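Local coordinates for protein 3-hydroxyacyl-CoA dehydrogenase (PDB 4PN3) that probably catalyses the NAD(H)-dependent interconversion of 3-hydroxyacyl-CoA and 3-oxoacyl-CoA, as a short-chain dehydrogenase built on a Rossmann fold, at residues A38-L43 with A59-Q64; I201-M206 with P226-P231; V29-V34 with K55-S60. One frame throughout, in Å; residues are numbered along the deposited sequence. Where two conformers were deposited one is given.

Contact 1. Residues A38-L43 with A59-Q64; sequences AKVVLL and ASARFQ
Strand 39-44 pairs in parallel with strand 61-65, Val-40 beside Ala-61, Val-41 beside Arg-62 and Leu-42 beside Phe-63, at the outermost strand of this end of the Rossmann-type sheet within the chain. Helix 47-57 links the two, making a beta-alpha-beta crossover. Val-40 and Leu-42 turn N-H and C=O toward 61-65, and four nearly straight bonds result: Val-40 N to Ser-60 O (3.0 Å), Arg-62 N to Val-40 O, Leu-42 N to Arg-62 O (2.8 Å) and Gln-64 N to Leu-42 O. The alternate residues Lys-39, Val-41 and Leu-43 bond instead to strand 15-19.

On the face beneath helix 24-35, Val-40 sets CG1 between its own backbone N and carbonyl carbon (chi1 60°), which brings that methyl 3.5 Å from Ala-61 CB. Leu-42 CD1 reaches Ala-61 CB too, and Leu-42 CB lies 4.1 Å from Phe-63 CD1. The opposite face, packed by helix 71-85, carries Leu-43, whose CD2 slants over Gln-64 CB at 3.8 Å. Arg-62 starts on this face but folds back along its own strand, where NH1 bonds to Ala-61 O and, at 2.7 Å, to Ala-59 O, which lies close to the guanidinium plane while NH1 stands above the carbonyl plane.

Contact 2. Residues I201-M206 with P226-P231; sequences IFKTPM and PRLGEP
Gly-229 N gives the shorter of the two hydrogen bonds across this contact, 2.8 Å to Ile-201 O, almost straight at 170° and lying in the plane of that carbonyl. Gly-229 answers with its own carbonyl, whose O takes Lys-203 N at 2.9 Å. One residue thus grips the chain on both sides of Phe-202, a single bridge between two loops.

Phe-202 then folds its ring back over this bridge. A chi1 of -82° sets CG beside the backbone N, and the ring swings over Gly-229, whose CA sits 3.9 Å from the ring centroid in a CH-pi contact over the face, displaced toward the rim. At the ring edge, CE2 comes within 3.3 Å of Glu-230 O. Leu-228 works as a fork: CD2 meets Ile-201 CG2 at 3.6 Å, while CD1 touches Lys-203 CG, the two side chains crossing at about a right angle. Lys-203 runs alongside Glu-230, but NZ stays 4.8 Å from OE1, too far for a salt bridge. Pro-231 CG rests against Lys-203 O.

Met-246 of the second subunit packs on the Phe-202 side chain, and its Gln-245 accepts a hydrogen bond from Arg-227. The sequence Arg-227 to Pro-231, leading into helix 231-243, fits the Arg-x-Gly-x-Pro pattern familiar in short-chain dehydrogenases, here pinned to the loop that follows the sixth strand of their Rossmann fold.

Contact 3. Residues V29-V34 with K55-S60; sequences VSKMAV and KALGAS
Two neighbouring helices of the Rossmann fold, 24-35 and 47-57, lean together over the same side of the parallel sheet, and Leu-57, in the last turn of the second, reaches across to the first. Its side chain points at helix 24-35 and divides there. CD1 takes the inner route, 3.9 Å from Ser-30 CB and 4.1 Å from Val-34 CG2, whereas CD2 lies over the helix backbone, 3.8 Å from Lys-31 CA. Ser-30 and Val-34 stand one turn apart, joined by the helical bond from Val-34 N to Ser-30 O, so both lie on the side of the helix that CD1 meets.

Val-34 meets the other segment with both methyls. Its CG1, anti to the backbone N at chi1 170°, rests 3.8 Å from Leu-57 O and also reaches Ser-60 CB at 4.3 Å; CG2 is left for the leucine side chain, which it meets obliquely. Gly-58, the first residue after the helix, has a positive phi of 95°, and the chain then turns toward strand 61-65, with Ser-60 near Val-34.

No hydrogen bond crosses between the segments, and the polar groups look elsewhere. Ser-30 OG bonds to Gly-26 O within its own helix and leaves its CB for Leu-57. Lys-31 sends its chain away to a salt bridge with Glu-35. On its sheet side, Ser-30 touches Val-40 and Leu-42, while helix 231-243 packs against Val-29 and Met-32 on another side of helix 24-35. That helix begins within the TGxxxGxG glycine-rich turn that in short-chain dehydrogenases binds the dinucleotide, as it probably does here, and the largely apolar seam alongside it is typical of adjacent helices covering one face of a Rossmann sheet.

In the fold
Contacts 1 and 3 hold one neighbourhood. Strand 39-44 lies between helices 24-35 and 47-57 in the chain, Ala-59 and Ser-60 lie in segments of both contacts, Ser-60 touches across both, and Val-40 CG1 packs on Val-34 CG2 at 3.4 Å where they meet. Their chemistry divides by depth: backbone bonds join the partly buried strand pair of contact 1, whereas contact 3, the surface contact, is van der Waals packing, mostly apolar, with no hydrogen bond between the segments. Contact 2 stands apart, its centre about 24 Å from that of contact 1. It is partly buried, ties loops by a single bridge and a ring, and alone among the three meets a second subunit.

Contact 1. Residues A38-L43 with A59-Q64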
ATOM      1  N   ALA A  38      -7.101 -16.020  30.621  1.00 32.84           N
ATOM      2  CA  ALA A  38      -8.284 -15.291  30.189  1.00 32.25           C
ATOM      3  C   ALA A  38      -9.490 -16.209  30.112  1.00 32.20           C
ATOM      4  O   ALA A  38      -9.352 -17.425  30.173  1.00 32.40           O
ATOM      5  CB  ALA A  38      -8.052 -14.615  28.855  1.00 32.19           C
ATOM      6  N   LYS A  39     -10.671 -15.600  29.997  1.00 30.92           N
ATOM      7  CA  LYS A  39     -11.889 -16.333  29.692  1.00 30.94           C
ATOM      8  C   LYS A  39     -12.130 -16.341  28.173  1.00 28.79           C
ATOM      9  O   LYS A  39     -11.887 -15.354  27.521  1.00 28.15           O
ATOM     10  CB  LYS A  39     -13.094 -15.720  30.456  1.00 31.94           C
ATOM     11  CG  LYS A  39     -12.876 -15.598  31.957  1.00 33.69           C
ATOM     12  CD  LYS A  39     -12.345 -16.893  32.557  1.00 35.50           C
ATOM     13  CE  LYS A  39     -12.476 -16.947  34.073  1.00 38.08           C
ATOM     14  NZ  LYS A  39     -12.000 -15.668  34.697  1.00 39.59           N
ATOM     15  N   VAL A  40     -12.666 -17.441  27.649  1.00 27.50           N
ATOM     16  CA  VAL A  40     -13.095 -17.517  26.251  1.00 26.27           C
ATOM     17  C   VAL A  40     -14.548 -18.003  26.097  1.00 25.46           C
ATOM     18  O   VAL A  40     -14.935 -19.013  26.662  1.00 25.42           O
ATOM     19  CB  VAL A  40     -12.218 -18.449  25.383  1.00 26.31           C
ATOM     20  CG1 VAL A  40     -12.202 -19.882  25.885  1.00 26.93           C
ATOM     21  CG2 VAL A  40     -12.774 -18.464  23.963  1.00 26.60           C
ATOM     22  N   VAL A  41     -15.276 -17.296  25.245  1.00 24.15           N
ATOM     23  CA  VAL A  41     -16.456 -17.817  24.621  1.00 23.98           C
ATOM     24  C   VAL A  41     -16.136 -18.189  23.168  1.00 23.22           C
ATOM     25  O   VAL A  41     -15.911 -17.350  22.335  1.00 22.92           O
ATOM     26  CB  VAL A  41     -17.594 -16.787  24.658  1.00 23.95           C
ATOM     27  CG1 VAL A  41     -18.862 -17.327  24.040  1.00 24.20           C
ATOM     28  CG2 VAL A  41     -17.811 -16.355  26.097  1.00 24.17           C
ATOM     29  N   LEU A  42     -16.214 -19.465  22.890  1.00 23.22           N
ATOM     30  CA  LEU A  42     -16.045 -19.994  21.554  1.00 23.17           C
ATOM     31  C   LEU A  42     -17.329 -19.919  20.731  1.00 23.25           C
ATOM     32  O   LEU A  42     -18.347 -20.422  21.132  1.00 23.23           O
ATOM     33  CB  LEU A  42     -15.615 -21.481  21.640  1.00 23.32           C
ATOM     34  CG  LEU A  42     -14.206 -21.722  22.179  1.00 23.19           C
ATOM     35  CD1 LEU A  42     -14.174 -21.749  23.681  1.00 23.30           C
ATOM     36  CD2 LEU A  42     -13.687 -23.034  21.639  1.00 23.49           C
ATOM     37  N   LEU A  43     -17.212 -19.399  19.522  1.00 23.44           N
ATOM     38  CA  LEU A  43     -18.307 -19.421  18.572  1.00 23.91           C
ATOM     39  C   LEU A  43     -17.902 -20.192  17.305  1.00 24.80           C
ATOM     40  O   LEU A  43     -16.833 -19.961  16.716  1.00 24.22           O
ATOM     41  CB  LEU A  43     -18.709 -18.020  18.192  1.00 23.35           C
ATOM     42  CG  LEU A  43     -18.914 -17.017  19.313  1.00 23.06           C
ATOM     43  CD1 LEU A  43     -19.158 -15.617  18.696  1.00 22.57           C
ATOM     44  CD2 LEU A  43     -20.060 -17.405  20.235  1.00 23.21           C
ATOM     45  N   ALA A  59     -12.964 -24.816  32.659  1.00 32.33           N
ATOM     46  CA  ALA A  59     -13.943 -23.902  33.294  1.00 32.06           C
ATOM     47  C   ALA A  59     -13.911 -22.486  32.781  1.00 31.25           C
ATOM     48  O   ALA A  59     -14.911 -21.785  32.837  1.00 30.26           O
ATOM     49  CB  ALA A  59     -13.741 -23.892  34.811  1.00 32.50           C
ATOM     50  N   SER A  60     -12.744 -22.074  32.271  1.00 31.62           N
ATOM     51  CA  SER A  60     -12.589 -20.755  31.678  1.00 31.03           C
ATOM     52  C   SER A  60     -13.149 -20.649  30.250  1.00 30.19           C
ATOM     53  O   SER A  60     -13.110 -19.570  29.675  1.00 29.52           O
ATOM     54  CB  SER A  60     -11.132 -20.330  31.705  1.00 31.65           C
ATOM     55  OG  SER A  60     -10.753 -20.006  33.024  1.00 32.62           O
ATOM     56  N   ALA A  61     -13.700 -21.741  29.703  1.00 30.55           N
ATOM     57  CA  ALA A  61     -14.281 -21.757  28.341  1.00 29.70           C
ATOM     58  C   ALA A  61     -15.764 -22.084  28.321  1.00 30.03           C
ATOM     59  O   ALA A  61     -16.231 -22.912  29.106  1.00 30.40           O
ATOM     60  CB  ALA A  61     -13.539 -22.754  27.467  1.00 29.91           C
ATOM     61  N   ARG A  62     -16.484 -21.429  27.408  1.00 29.19           N
ATOM     62  CA  ARG A  62     -17.871 -21.801  27.043  1.00 29.11           C
ATOM     63  C   ARG A  62     -17.980 -21.873  25.533  1.00 29.16           C
ATOM     64  O   ARG A  62     -17.161 -21.264  24.819  1.00 28.55           O
ATOM     65  CB  ARG A  62     -18.858 -20.755  27.524  1.00 28.31           C
ATOM     66  CG  ARG A  62     -18.830 -20.492  29.022  1.00 28.12           C
ATOM     67  CD  ARG A  62     -19.554 -21.583  29.846  1.00 28.21           C
ATOM     68  NE  ARG A  62     -19.557 -21.147  31.232  1.00 27.99           N
ATOM     69  CZ  ARG A  62     -18.530 -21.233  32.086  1.00 27.69           C
ATOM     70  NH1 ARG A  62     -17.387 -21.832  31.750  1.00 27.50           N
ATOM     71  NH2 ARG A  62     -18.644 -20.686  33.287  1.00 27.49           N
ATOM     72  N   PHE A  63     -18.963 -22.615  25.047  1.00 29.34           N
ATOM     73  CA  PHE A  63     -19.244 -22.689  23.608  1.00 28.99           C
ATOM     74  C   PHE A  63     -20.666 -22.252  23.289  1.00 29.93           C
ATOM     75  O   PHE A  63     -21.595 -22.568  24.024  1.00 29.16           O
ATOM     76  CB  PHE A  63     -19.067 -24.090  23.085  1.00 28.97           C
ATOM     77  CG  PHE A  63     -19.585 -24.259  21.714  1.00 29.41           C
ATOM     78  CD1 PHE A  63     -18.904 -23.691  20.634  1.00 29.22           C
ATOM     79  CD2 PHE A  63     -20.801 -24.908  21.463  1.00 29.76           C
ATOM     80  CE1 PHE A  63     -19.398 -23.818  19.337  1.00 29.39           C
ATOM     81  CE2 PHE A  63     -21.284 -25.044  20.162  1.00 29.84           C
ATOM     82  CZ  PHE A  63     -20.585 -24.492  19.101  1.00 29.60           C
ATOM     83  N   GLN A  64     -20.826 -21.497  22.203  1.00 30.63           N
ATOM     84  CA  GLN A  64     -22.174 -21.100  21.739  1.00 32.11           C
ATOM     85  C   GLN A  64     -22.271 -21.249  20.220  1.00 32.36           C
ATOM     86  O   GLN A  64     -21.519 -20.580  19.477  1.00 31.50           O
ATOM     87  CB  GLN A  64     -22.453 -19.654  22.161  1.00 32.54           C
ATOM     88  CG  GLN A  64     -23.703 -19.022  21.574  1.00 33.06           C
ATOM     89  CD  GLN A  64     -24.996 -19.630  22.085  1.00 34.21           C
ATOM     90  OE1 GLN A  64     -25.128 -19.986  23.251  1.00 34.36           O
ATOM     91  NE2 GLN A  64     -25.989 -19.680  21.213  1.00 35.77           N
TER
HETATM   92  O   HOH W   1      -8.480 -18.904  32.687  1.00 30.70           O

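Contact 2. Residues I201-M206 with P226-P231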
ATOM      1  N   ILE A 201       0.273 -18.389   4.450  1.00 27.12           N
ATOM      2  CA  ILE A 201      -0.142 -19.768   4.378  1.00 27.72           C
ATOM      3  C   ILE A 201       0.042 -20.432   5.739  1.00 28.56           C
ATOM      4  O   ILE A 201       1.168 -20.559   6.233  1.00 28.89           O
ATOM      5  CB  ILE A 201       0.648 -20.532   3.336  1.00 28.69           C
ATOM      6  CG1 ILE A 201       0.657 -19.774   1.987  1.00 28.41           C
ATOM      7  CG2 ILE A 201       0.047 -21.902   3.126  1.00 29.40           C
ATOM      8  CD1 ILE A 201       1.552 -20.380   0.914  1.00 28.96           C
ATOM      9  N   PHE A 202      -1.080 -20.857   6.335  1.00 28.29           N
ATOM     10  CA  PHE A 202      -1.074 -21.527   7.621  1.00 29.19           C
ATOM     11  C   PHE A 202      -1.632 -22.952   7.570  1.00 30.60           C
ATOM     12  O   PHE A 202      -2.398 -23.296   6.662  1.00 30.98           O
ATOM     13  CB  PHE A 202      -1.844 -20.713   8.634  1.00 28.24           C
ATOM     14  CG  PHE A 202      -1.054 -19.600   9.240  1.00 27.54           C
ATOM     15  CD1 PHE A 202      -0.758 -18.470   8.505  1.00 26.76           C
ATOM     16  CD2 PHE A 202      -0.586 -19.691  10.549  1.00 27.84           C
ATOM     17  CE1 PHE A 202      -0.040 -17.437   9.069  1.00 26.67           C
ATOM     18  CE2 PHE A 202       0.155 -18.671  11.111  1.00 27.63           C
ATOM     19  CZ  PHE A 202       0.420 -17.536  10.365  1.00 27.22           C
ATOM     20  N   LYS A 203      -1.196 -23.786   8.493  1.00 27.37           N
ATOM     21  CA  LYS A 203      -1.791 -25.153   8.642  1.00 30.31           C
ATOM     22  C   LYS A 203      -3.217 -25.040   9.108  1.00 30.79           C
ATOM     23  O   LYS A 203      -3.472 -25.162  10.278  1.00 30.92           O
ATOM     24  CB  LYS A 203      -1.076 -26.020   9.697  1.00 30.97           C
ATOM     25  CG  LYS A 203      -0.271 -27.204   9.193  1.00 33.04           C
ATOM     26  CD  LYS A 203       0.851 -27.493  10.176  1.00 34.25           C
ATOM     27  CE  LYS A 203       1.503 -28.856  10.033  1.00 36.45           C
ATOM     28  NZ  LYS A 203       2.775 -28.801   9.243  1.00 36.89           N
ATOM     29  N   THR A 204      -4.120 -24.776   8.194  1.00 33.10           N
ATOM     30  CA  THR A 204      -5.577 -24.774   8.469  1.00 36.20           C
ATOM     31  C   THR A 204      -6.143 -26.187   8.211  1.00 37.70           C
ATOM     32  O   THR A 204      -5.455 -26.995   7.615  1.00 37.00           O
ATOM     33  CB  THR A 204      -6.312 -23.804   7.506  1.00 35.92           C
ATOM     34  OG1 THR A 204      -6.090 -24.225   6.147  1.00 37.79           O
ATOM     35  CG2 THR A 204      -5.820 -22.343   7.671  1.00 35.58           C
ATOM     36  N   PRO A 205      -7.417 -26.458   8.591  1.00 40.11           N
ATOM     37  CA  PRO A 205      -8.092 -27.703   8.175  1.00 43.27           C
ATOM     38  C   PRO A 205      -8.161 -27.928   6.651  1.00 44.24           C
ATOM     39  O   PRO A 205      -7.975 -29.047   6.213  1.00 43.77           O
ATOM     40  CB  PRO A 205      -9.511 -27.626   8.830  1.00 44.35           C
ATOM     41  CG  PRO A 205      -9.502 -26.356   9.637  1.00 43.00           C
ATOM     42  CD  PRO A 205      -8.156 -25.744   9.640  1.00 40.89           C
ATOM     43  N   MET A 206      -8.402 -26.884   5.858  0.50 45.51           N
ATOM     44  CA  MET A 206      -8.364 -27.037   4.395  0.50 47.66           C
ATOM     45  C   MET A 206      -6.960 -27.505   3.978  0.50 49.95           C
ATOM     46  O   MET A 206      -6.817 -28.504   3.266  0.50 50.88           O
ATOM     47  CB  MET A 206      -8.754 -25.755   3.650  0.50 46.68           C
ATOM     48  CG  MET A 206      -9.326 -26.028   2.258  0.50 46.27           C
ATOM     49  SD  MET A 206     -10.537 -27.386   2.216  0.50 45.62           S
ATOM     50  CE  MET A 206     -11.885 -26.717   3.175  0.50 45.68           C
ATOM     51  N   PRO A 226      10.636 -21.260   5.478  1.00 29.47           N
ATOM     52  CA  PRO A 226      10.033 -21.944   4.341  1.00 29.37           C
ATOM     53  C   PRO A 226       9.129 -23.092   4.777  1.00 29.56           C
ATOM     54  O   PRO A 226       9.384 -24.253   4.462  1.00 30.45           O
ATOM     55  CB  PRO A 226      11.254 -22.437   3.566  1.00 29.62           C
ATOM     56  CG  PRO A 226      12.264 -22.731   4.629  1.00 29.63           C
ATOM     57  CD  PRO A 226      12.001 -21.777   5.767  1.00 29.70           C
ATOM     58  N   ARG A 227       8.044 -22.765   5.458  1.00 29.89           N
ATOM     59  CA  ARG A 227       7.104 -23.779   5.956  1.00 30.41           C
ATOM     60  C   ARG A 227       5.743 -23.145   6.111  1.00 31.07           C
ATOM     61  O   ARG A 227       5.605 -21.912   6.033  1.00 31.26           O
ATOM     62  CB  ARG A 227       7.562 -24.287   7.298  1.00 30.82           C
ATOM     63  CG  ARG A 227       7.669 -23.192   8.343  1.00 31.12           C
ATOM     64  CD  ARG A 227       7.888 -23.752   9.726  1.00 31.54           C
ATOM     65  NE  ARG A 227       8.265 -22.694  10.665  1.00 31.54           N
ATOM     66  CZ  ARG A 227       7.431 -21.870  11.295  1.00 31.14           C
ATOM     67  NH1 ARG A 227       6.129 -21.897  11.069  1.00 30.69           N
ATOM     68  NH2 ARG A 227       7.928 -20.996  12.176  1.00 31.30           N
ATOM     69  N   LEU A 228       4.741 -23.986   6.348  1.00 31.76           N
ATOM     70  CA  LEU A 228       3.426 -23.529   6.766  1.00 31.32           C
ATOM     71  C   LEU A 228       3.512 -22.832   8.109  1.00 29.34           C
ATOM     72  O   LEU A 228       4.253 -23.234   8.990  1.00 28.76           O
ATOM     73  CB  LEU A 228       2.472 -24.700   6.873  1.00 33.78           C
ATOM     74  CG  LEU A 228       2.325 -25.568   5.605  1.00 36.23           C
ATOM     75  CD1 LEU A 228       1.362 -26.710   5.878  1.00 37.14           C
ATOM     76  CD2 LEU A 228       1.850 -24.748   4.415  1.00 36.01           C
ATOM     77  N   GLY A 229       2.769 -21.755   8.251  1.00 27.96           N
ATOM     78  CA  GLY A 229       2.688 -21.090   9.540  1.00 27.47           C
ATOM     79  C   GLY A 229       1.882 -21.946  10.545  1.00 26.48           C
ATOM     80  O   GLY A 229       0.974 -22.679  10.156  1.00 25.89           O
ATOM     81  N   GLU A 230       2.266 -21.860  11.817  1.00 25.98           N
ATOM     82  CA  GLU A 230       1.634 -22.615  12.881  1.00 26.09           C
ATOM     83  C   GLU A 230       0.535 -21.722  13.502  1.00 25.49           C
ATOM     84  O   GLU A 230       0.741 -20.505  13.741  1.00 25.20           O
ATOM     85  CB  GLU A 230       2.735 -23.050  13.935  1.00 27.32           C
ATOM     86  CG  GLU A 230       2.498 -24.355  14.685  1.00 28.16           C
ATOM     87  CD  GLU A 230       2.453 -25.618  13.809  1.00 28.83           C
ATOM     88  OE1 GLU A 230       3.334 -25.899  12.980  1.00 29.73           O
ATOM     89  OE2 GLU A 230       1.530 -26.408  13.995  1.00 29.70           O
ATOM     90  N   PRO A 231      -0.654 -22.285  13.739  1.00 24.83           N
ATOM     91  CA  PRO A 231      -1.749 -21.447  14.260  1.00 24.16           C
ATOM     92  C   PRO A 231      -1.377 -20.744  15.539  1.00 23.57           C
ATOM     93  O   PRO A 231      -1.885 -19.628  15.806  1.00 23.28           O
ATOM     94  CB  PRO A 231      -2.880 -22.457  14.470  1.00 24.76           C
ATOM     95  CG  PRO A 231      -2.690 -23.445  13.375  1.00 25.05           C
ATOM     96  CD  PRO A 231      -1.166 -23.565  13.213  1.00 25.26           C
TER

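Contact 3. Residues V29-V34 with K55-S60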
ATOM      1  N   VAL A  29      -6.135 -19.419  19.066  1.00 23.96           N
ATOM      2  CA  VAL A  29      -6.370 -18.217  19.832  1.00 24.06           C
ATOM      3  C   VAL A  29      -7.071 -18.521  21.158  1.00 24.32           C
ATOM      4  O   VAL A  29      -6.667 -18.013  22.204  1.00 24.31           O
ATOM      5  CB  VAL A  29      -7.204 -17.175  19.059  1.00 24.13           C
ATOM      6  CG1 VAL A  29      -7.520 -15.981  19.958  1.00 24.29           C
ATOM      7  CG2 VAL A  29      -6.420 -16.640  17.865  1.00 24.08           C
ATOM      8  N   SER A  30      -8.076 -19.395  21.116  1.00 24.63           N
ATOM      9  CA  SER A  30      -8.793 -19.820  22.336  1.00 25.03           C
ATOM     10  C   SER A  30      -7.841 -20.480  23.344  1.00 25.64           C
ATOM     11  O   SER A  30      -7.904 -20.222  24.547  1.00 25.59           O
ATOM     12  CB  SER A  30      -9.930 -20.771  21.956  1.00 25.11           C
ATOM     13  OG  SER A  30     -10.792 -20.132  20.987  1.00 25.03           O
ATOM     14  N   LYS A  31      -7.005 -21.374  22.840  1.00 26.16           N
ATOM     15  CA  LYS A  31      -6.038 -22.079  23.658  1.00 26.70           C
ATOM     16  C   LYS A  31      -5.055 -21.098  24.288  1.00 26.41           C
ATOM     17  O   LYS A  31      -4.783 -21.149  25.478  1.00 26.04           O
ATOM     18  CB  LYS A  31      -5.305 -23.065  22.773  1.00 27.54           C
ATOM     19  CG  LYS A  31      -4.401 -24.053  23.475  1.00 28.37           C
ATOM     20  CD  LYS A  31      -4.029 -25.168  22.506  1.00 29.14           C
ATOM     21  CE  LYS A  31      -2.610 -25.744  22.717  1.00 29.76           C
ATOM     22  NZ  LYS A  31      -2.173 -25.889  24.133  1.00 30.00           N
ATOM     23  N   MET A  32      -4.513 -20.188  23.474  1.00 26.19           N
ATOM     24  CA  MET A  32      -3.576 -19.209  23.968  1.00 26.04           C
ATOM     25  C   MET A  32      -4.212 -18.364  25.062  1.00 26.11           C
ATOM     26  O   MET A  32      -3.614 -18.121  26.105  1.00 26.39           O
ATOM     27  CB  MET A  32      -3.121 -18.306  22.817  1.00 26.37           C
ATOM     28  CG  MET A  32      -2.234 -17.144  23.225  1.00 26.34           C
ATOM     29  SD  MET A  32      -3.110 -15.662  23.802  1.00 26.74           S
ATOM     30  CE  MET A  32      -4.183 -15.204  22.493  1.00 26.69           C
ATOM     31  N   ALA A  33      -5.435 -17.902  24.815  1.00 25.88           N
ATOM     32  CA  ALA A  33      -6.120 -17.038  25.749  1.00 26.05           C
ATOM     33  C   ALA A  33      -6.399 -17.731  27.087  1.00 26.57           C
ATOM     34  O   ALA A  33      -6.126 -17.186  28.156  1.00 26.11           O
ATOM     35  CB  ALA A  33      -7.419 -16.546  25.132  1.00 25.80           C
ATOM     36  N   VAL A  34      -6.952 -18.918  27.036  1.00 27.90           N
ATOM     37  CA  VAL A  34      -7.200 -19.688  28.293  1.00 29.52           C
ATOM     38  C   VAL A  34      -5.890 -19.902  29.059  1.00 31.15           C
ATOM     39  O   VAL A  34      -5.852 -19.738  30.259  1.00 31.97           O
ATOM     40  CB  VAL A  34      -7.914 -21.020  28.017  1.00 29.15           C
ATOM     41  CG1 VAL A  34      -7.944 -21.916  29.249  1.00 29.66           C
ATOM     42  CG2 VAL A  34      -9.332 -20.761  27.511  1.00 29.03           C
ATOM     43  N   LYS A  55     -14.740 -28.108  26.104  1.00 38.69           N
ATOM     44  CA  LYS A  55     -14.573 -29.190  27.056  1.00 39.72           C
ATOM     45  C   LYS A  55     -13.100 -29.326  27.443  1.00 38.59           C
ATOM     46  O   LYS A  55     -12.766 -29.314  28.613  1.00 40.99           O
ATOM     47  CB  LYS A  55     -15.107 -30.489  26.434  1.00 39.97           C
ATOM     48  N   ALA A  56     -12.239 -29.441  26.445  1.00 37.02           N
ATOM     49  CA  ALA A  56     -10.794 -29.603  26.650  1.00 35.88           C
ATOM     50  C   ALA A  56     -10.126 -28.415  27.339  1.00 35.24           C
ATOM     51  O   ALA A  56      -9.127 -28.586  28.052  1.00 34.52           O
ATOM     52  CB  ALA A  56     -10.123 -29.853  25.308  1.00 36.40           C
ATOM     53  N   LEU A  57     -10.651 -27.209  27.122  1.00 34.01           N
ATOM     54  CA  LEU A  57     -10.066 -26.009  27.733  1.00 33.03           C
ATOM     55  C   LEU A  57     -10.513 -25.788  29.192  1.00 32.33           C
ATOM     56  O   LEU A  57      -9.789 -25.158  29.964  1.00 31.25           O
ATOM     57  CB  LEU A  57     -10.375 -24.773  26.892  1.00 33.22           C
ATOM     58  CG  LEU A  57      -9.774 -24.702  25.482  1.00 33.05           C
ATOM     59  CD1 LEU A  57     -10.359 -23.537  24.694  1.00 32.82           C
ATOM     60  CD2 LEU A  57      -8.259 -24.587  25.541  1.00 33.34           C
ATOM     61  N   GLY A  58     -11.687 -26.315  29.570  1.00 32.26           N
ATOM     62  CA  GLY A  58     -12.120 -26.320  30.975  1.00 31.96           C
ATOM     63  C   GLY A  58     -13.019 -25.174  31.378  1.00 32.41           C
ATOM     64  O   GLY A  58     -13.738 -24.592  30.535  1.00 32.57           O
ATOM     65  N   ALA A  59     -12.964 -24.816  32.659  1.00 32.33           N
ATOM     66  CA  ALA A  59     -13.943 -23.902  33.294  1.00 32.06           C
ATOM     67  C   ALA A  59     -13.911 -22.486  32.781  1.00 31.25           C
ATOM     68  O   ALA A  59     -14.911 -21.785  32.837  1.00 30.26           O
ATOM     69  CB  ALA A  59     -13.741 -23.892  34.811  1.00 32.50           C
ATOM     70  N   SER A  60     -12.744 -22.074  32.271  1.00 31.62           N
ATOM     71  CA  SER A  60     -12.589 -20.755  31.678  1.00 31.03           C
ATOM     72  C   SER A  60     -13.149 -20.649  30.250  1.00 30.19           C
ATOM     73  O   SER A  60     -13.110 -19.570  29.675  1.00 29.52           O
ATOM     74  CB  SER A  60     -11.132 -20.330  31.705  1.00 31.65           C
ATOM     75  OG  SER A  60     -10.753 -20.006  33.024  1.00 32.62           O
TER